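Local coordinates for computational designed protein based on evolution (Synthetic construct, PDB 6JCC) that is of unknown function but was designed computationally from evolutionary information and probably adopts the six-helix fold of caspase recruitment domains in the death-domain clan, at residues Ala21-Asp24 with Pro25-Leu29; Asp61-Leu64 with Lys65-Pro68. All blocks are in the same frame, centred on the assembly; numbering follows the deposited sequence.

Interaction 1. Residues Ala21-Asp24 with Pro25-Leu29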
ATOM      1  N   ALA A  21       5.959   1.404  -8.863  1.00 13.63           N
ATOM      2  CA  ALA A  21       6.777   1.347 -10.082  1.00 14.48           C
ATOM      3  C   ALA A  21       6.276   0.317 -11.101  1.00 15.51           C
ATOM      4  O   ALA A  21       6.426   0.515 -12.308  1.00 16.21           O
ATOM      5  CB  ALA A  21       8.230   1.062  -9.731  1.00 14.87           C
ATOM      6  N   ASN A  22       5.681  -0.764 -10.604  1.00 15.48           N
ATOM      7  CA  ASN A  22       5.206  -1.863 -11.441  1.00 16.14           C
ATOM      8  C   ASN A  22       3.722  -1.856 -11.774  1.00 13.89           C
ATOM      9  O   ASN A  22       3.329  -2.359 -12.818  1.00 12.89           O
ATOM     10  CB  ASN A  22       5.512  -3.191 -10.750  1.00 18.42           C
ATOM     11  CG  ASN A  22       6.996  -3.497 -10.700  1.00 21.01           C
ATOM     12  OD1 ASN A  22       7.628  -3.701 -11.732  1.00 21.91           O
ATOM     13  ND2 ASN A  22       7.557  -3.542  -9.504  1.00 22.89           N
ATOM     14  N   LEU A  23       2.908  -1.298 -10.888  1.00 12.74           N
ATOM     15  CA  LEU A  23       1.462  -1.499 -10.910  1.00 13.10           C
ATOM     16  C   LEU A  23       0.758  -0.276 -10.338  1.00 11.72           C
ATOM     17  O   LEU A  23       1.185   0.267  -9.318  1.00 11.44           O
ATOM     18  CB  LEU A  23       1.129  -2.735 -10.063  1.00 14.69           C
ATOM     19  CG  LEU A  23      -0.320  -3.180  -9.851  1.00 15.96           C
ATOM     20  CD1 LEU A  23      -0.955  -3.631 -11.154  1.00 17.24           C
ATOM     21  CD2 LEU A  23      -0.371  -4.304  -8.826  1.00 16.43           C
ATOM     22  N   ASP A  24      -0.320   0.154 -10.988  1.00 10.42           N
ATOM     23  CA  ASP A  24      -1.161   1.230 -10.461  1.00  9.51           C
ATOM     24  C   ASP A  24      -1.765   0.736  -9.143  1.00  9.88           C
ATOM     25  O   ASP A  24      -2.533  -0.217  -9.153  1.00  9.78           O
ATOM     26  CB  ASP A  24      -2.272   1.549 -11.469  1.00  8.93           C
ATOM     27  CG  ASP A  24      -3.263   2.611 -10.982  1.00  7.36           C
ATOM     28  OD1 ASP A  24      -3.137   3.149  -9.865  1.00  8.39           O
ATOM     29  OD2 ASP A  24      -4.196   2.898 -11.750  1.00  8.15           O
ATOM     30  N   PRO A  25      -1.424   1.380  -8.011  1.00 10.43           N
ATOM     31  CA  PRO A  25      -1.940   0.867  -6.730  1.00 10.38           C
ATOM     32  C   PRO A  25      -3.468   0.905  -6.589  1.00  9.66           C
ATOM     33  O   PRO A  25      -4.014   0.188  -5.755  1.00  9.51           O
ATOM     34  CB  PRO A  25      -1.268   1.765  -5.686  1.00 11.69           C
ATOM     35  CG  PRO A  25      -0.938   3.011  -6.416  1.00 12.81           C
ATOM     36  CD  PRO A  25      -0.612   2.597  -7.818  1.00 11.76           C
ATOM     37  N   THR A  26      -4.145   1.720  -7.401  1.00  9.32           N
ATOM     38  CA  THR A  26      -5.606   1.668  -7.534  1.00  9.25           C
ATOM     39  C   THR A  26      -6.107   0.227  -7.665  1.00  8.82           C
ATOM     40  O   THR A  26      -7.117  -0.135  -7.066  1.00  8.50           O
ATOM     41  CB  THR A  26      -6.084   2.480  -8.756  1.00  9.90           C
ATOM     42  OG1 THR A  26      -5.509   3.792  -8.711  1.00 10.11           O
ATOM     43  CG2 THR A  26      -7.609   2.602  -8.783  1.00 10.64           C
ATOM     44  N   LYS A  27      -5.377  -0.589  -8.418  1.00  9.12           N
ATOM     45  CA  LYS A  27      -5.754  -1.982  -8.660  1.00  9.57           C
ATOM     46  C   LYS A  27      -5.713  -2.879  -7.433  1.00  9.15           C
ATOM     47  O   LYS A  27      -6.518  -3.792  -7.321  1.00  9.78           O
ATOM     48  CB  LYS A  27      -4.881  -2.578  -9.760  1.00 10.92           C
ATOM     49  CG  LYS A  27      -5.180  -1.966 -11.109  1.00 12.73           C
ATOM     50  CD  LYS A  27      -4.350  -2.592 -12.202  1.00 15.38           C
ATOM     51  CE  LYS A  27      -4.723  -2.018 -13.556  1.00 18.54           C
ATOM     52  NZ  LYS A  27      -5.988  -2.597 -14.075  1.00 20.95           N
ATOM     53  N   ILE A  28      -4.775  -2.620  -6.530  1.00  8.45           N
ATOM     54  CA  ILE A  28      -4.677  -3.401  -5.286  1.00  8.78           C
ATOM     55  C   ILE A  28      -5.458  -2.780  -4.125  1.00  8.43           C
ATOM     56  O   ILE A  28      -5.652  -3.428  -3.104  1.00  8.63           O
ATOM     57  CB  ILE A  28      -3.211  -3.694  -4.879  1.00  9.99           C
ATOM     58  CG1 ILE A  28      -2.448  -2.421  -4.484  1.00 10.73           C
ATOM     59  CG2 ILE A  28      -2.499  -4.429  -6.010  1.00 10.13           C
ATOM     60  CD1 ILE A  28      -1.131  -2.696  -3.792  1.00 11.58           C
ATOM     61  N   LEU A  29      -5.900  -1.533  -4.288  1.00  8.14           N
ATOM     62  CA  LEU A  29      -6.704  -0.836  -3.275  1.00  8.20           C
ATOM     63  C   LEU A  29      -8.221  -0.940  -3.499  1.00  8.43           C
ATOM     64  O   LEU A  29      -8.981  -0.207  -2.868  1.00  8.34           O
ATOM     65  CB  LEU A  29      -6.289   0.640  -3.213  1.00  8.39           C
ATOM     66  CG  LEU A  29      -4.878   0.914  -2.691  1.00  9.18           C
ATOM     67  CD1 LEU A  29      -4.445   2.328  -3.046  1.00  9.75           C
ATOM     68  CD2 LEU A  29      -4.796   0.692  -1.188  1.00  9.77           C
TER
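Asp24 and Thr26 are joined by two hydrogen bonds that converge on one carboxylate oxygen. Thr26 OG1 donates to Asp24 OD1 at 2.7 Å, on the syn side but 29° out of the carboxylate plane. Thr26 N gives its hydrogen to the same OD1 at 3.0 Å, from the same face and far above the plane, closing an Asx turn over Pro25. With CG of Asp24 swung anti to the backbone N (chi1 177°), the carboxylate is carried forward over the next residues. The backbone adds its own turn, Lys27 N donating to Asp24 O at 3.0 Å. A valine in place of Thr26 lacks the hydroxyl, which would probably cost OD1 one of the two donors this residue gives it and leave the carboxylate less firmly fixed in rotation. Outward from these hydrogen bonds, Leu23 spreads its two methyls: CD1 meets Lys27 CD at 3.7 Å, and CD2 lies 3.5 Å from Ile28 CG2. Thr26 rests on Leu43 and Leu47. A partly exposed cluster of hydrogen bonds thus sets the turn, while buried Ile28 anchors it on Leu74, Ala77 and Leu78 of helix 68-80 and Leu23 lies against His81 and Tyr83.

Interaction 2. Residues Asp61-Leu64 with Lys65-Pro68; sequences DFIL and KLSP
Phe62 and Lys65 lie side by side and point the same way, as do Ile63 and Leu66. The lysine chain runs back along the helix: its CG sits 3.4 Å from Asp61 O, and a bend at chi3 (-68°) brings CE obliquely up to the phenylalanine ring, 4.1 Å from Phe62 CD1. This is contact through the aliphatic part of the lysine. The second pair is wholly apolar in its side chains. Leu66 CD1 comes within 4.1 Å of Ile63 CG2, while Leu66 CG passes 3.2 Å from Ile63 O. Both residues are buried and reach Leu74 of helix 68-80.

Backbone bonds hold these pairs in place. Lys65 N donates to Phe62 O at 3.1 Å, and Leu66 N to Ile63 O at 3.2 Å; the second bond is the straighter at its hydrogen, 162° against 140°. Leu64 points away from the loop and packs on Pro95. A water donates to both Leu64 O and Leu66 O, at 3.1 Å from the latter, bridging two carbonyls two residues apart.

The Ile63–Leu66 bond closes a type I beta turn. Beyond it Ser67 is the N-cap of helix 68-80: its side chain caps a backbone N of that helix, while Ser67 N donates to Glu70 OE1, a reciprocal arrangement like that of a capping box. The whole is a short connection between two helices, closed by a type I turn and an N-cap, with Ile63 and Leu66 buried and Lys65 exposed, consistent with a helical bundle of the death-domain clan.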
ATOM      1  N   ASP A  61       0.125   6.764   4.798  1.00  7.98           N
ATOM      2  CA  ASP A  61      -0.912   7.228   5.736  1.00  7.70           C
ATOM      3  C   ASP A  61      -2.197   6.422   5.613  1.00  7.52           C
ATOM      4  O   ASP A  61      -2.831   6.097   6.612  1.00  8.34           O
ATOM      5  CB  ASP A  61      -1.236   8.710   5.513  1.00  8.15           C
ATOM      6  CG  ASP A  61      -0.126   9.629   5.970  1.00  8.78           C
ATOM      7  OD1 ASP A  61       0.733   9.203   6.767  1.00  8.71           O
ATOM      8  OD2 ASP A  61      -0.127  10.800   5.546  1.00  8.95           O
ATOM      9  N   PHE A  62      -2.569   6.101   4.381  1.00  7.17           N
ATOM     10  CA  PHE A  62      -3.784   5.334   4.121  1.00  7.22           C
ATOM     11  C   PHE A  62      -3.573   3.846   4.372  1.00  7.44           C
ATOM     12  O   PHE A  62      -4.463   3.176   4.903  1.00  7.83           O
ATOM     13  CB  PHE A  62      -4.276   5.618   2.705  1.00  7.79           C
ATOM     14  CG  PHE A  62      -4.584   7.067   2.481  1.00  8.94           C
ATOM     15  CD1 PHE A  62      -5.764   7.614   2.969  1.00  9.94           C
ATOM     16  CD2 PHE A  62      -3.677   7.899   1.832  1.00  9.86           C
ATOM     17  CE1 PHE A  62      -6.053   8.958   2.789  1.00 10.97           C
ATOM     18  CE2 PHE A  62      -3.960   9.246   1.648  1.00 11.12           C
ATOM     19  CZ  PHE A  62      -5.149   9.775   2.129  1.00 11.54           C
ATOM     20  N   ILE A  63      -2.387   3.346   4.032  1.00  7.70           N
ATOM     21  CA  ILE A  63      -2.012   1.954   4.308  1.00  8.21           C
ATOM     22  C   ILE A  63      -2.113   1.644   5.806  1.00  8.18           C
ATOM     23  O   ILE A  63      -2.612   0.587   6.189  1.00  8.39           O
ATOM     24  CB  ILE A  63      -0.584   1.636   3.781  1.00  8.93           C
ATOM     25  CG1 ILE A  63      -0.502   1.771   2.247  1.00  8.84           C
ATOM     26  CG2 ILE A  63      -0.114   0.252   4.209  1.00  9.85           C
ATOM     27  CD1 ILE A  63      -1.409   0.856   1.447  1.00  8.75           C
ATOM     28  N   LEU A  64      -1.665   2.571   6.649  1.00  8.39           N
ATOM     29  CA  LEU A  64      -1.703   2.354   8.098  1.00  8.94           C
ATOM     30  C   LEU A  64      -3.102   2.457   8.723  1.00  9.39           C
ATOM     31  O   LEU A  64      -3.279   2.063   9.875  1.00 10.19           O
ATOM     32  CB  LEU A  64      -0.708   3.280   8.811  1.00 10.09           C
ATOM     33  CG  LEU A  64       0.764   3.017   8.469  1.00 11.82           C
ATOM     34  CD1 LEU A  64       1.639   4.072   9.125  1.00 13.16           C
ATOM     35  CD2 LEU A  64       1.226   1.623   8.871  1.00 12.70           C
ATOM     36  N   LYS A  65      -4.085   2.956   7.968  1.00  9.04           N
ATOM     37  CA  LYS A  65      -5.487   2.969   8.399  1.00  9.86           C
ATOM     38  C   LYS A  65      -6.291   1.743   7.945  1.00  8.95           C
ATOM     39  O   LYS A  65      -7.478   1.643   8.260  1.00  9.30           O
ATOM     40  CB  LYS A  65      -6.176   4.254   7.918  1.00 12.20           C
ATOM     41  CG  LYS A  65      -5.579   5.512   8.527  1.00 15.52           C
ATOM     42  CD  LYS A  65      -6.493   6.721   8.400  1.00 20.45           C
ATOM     43  CE  LYS A  65      -6.653   7.174   6.959  1.00 25.77           C
ATOM     44  NZ  LYS A  65      -7.303   8.513   6.890  1.00 30.94           N
ATOM     45  N   LEU A  66      -5.662   0.809   7.228  1.00  8.17           N
ATOM     46  CA  LEU A  66      -6.365  -0.388   6.759  1.00  7.95           C
ATOM     47  C   LEU A  66      -6.823  -1.261   7.924  1.00  8.28           C
ATOM     48  O   LEU A  66      -6.087  -1.453   8.890  1.00  9.30           O
ATOM     49  CB  LEU A  66      -5.472  -1.231   5.843  1.00  7.87           C
ATOM     50  CG  LEU A  66      -5.032  -0.636   4.504  1.00  8.15           C
ATOM     51  CD1 LEU A  66      -3.879  -1.443   3.925  1.00  8.31           C
ATOM     52  CD2 LEU A  66      -6.177  -0.569   3.509  1.00  8.65           C
ATOM     53  N   SER A  67      -8.038  -1.794   7.817  1.00  8.05           N
ATOM     54  CA  SER A  67      -8.508  -2.830   8.731  1.00  8.20           C
ATOM     55  C   SER A  67      -7.799  -4.143   8.380  1.00  8.37           C
ATOM     56  O   SER A  67      -7.203  -4.251   7.306  1.00  8.58           O
ATOM     57  CB  SER A  67     -10.016  -3.010   8.602  1.00  8.15           C
ATOM     58  OG  SER A  67     -10.346  -3.663   7.392  1.00  7.80           O
ATOM     59  N   PRO A  68      -7.861  -5.150   9.271  1.00  8.79           N
ATOM     60  CA  PRO A  68      -7.234  -6.439   8.957  1.00  9.02           C
ATOM     61  C   PRO A  68      -7.679  -7.064   7.628  1.00  8.94           C
ATOM     62  O   PRO A  68      -6.834  -7.515   6.855  1.00  9.34           O
ATOM     63  CB  PRO A  68      -7.650  -7.313  10.138  1.00  9.19           C
ATOM     64  CG  PRO A  68      -7.722  -6.350  11.269  1.00  9.26           C
ATOM     65  CD  PRO A  68      -8.304  -5.097  10.678  1.00  8.97           C
TER
HETATM   66  O   HOH W   1      -5.672   0.556  11.181  1.00 36.53           O

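How the interactions relate
Interaction 1 comes first along the chain, connecting helix 6-22 to helix 30-34; interaction 2 follows, connecting helix 52-63 to helix 68-80. Both belong to the caspase recruitment domain, their centres about 16 Å apart on opposite sides of the chain's centre. They nevertheless meet at the interior, where Leu29 CD2 approaches Ile63 CD1 at 4.3 Å. Leu74 of helix 68-80 is common to both: Ile28 and Leu29 touch it from the first connection, Ile63 and Leu66 from the second. Two helix-to-helix turns distant in sequence therefore send apolar residues to the same helix, 68-80, joining the early and later helices of the bundle.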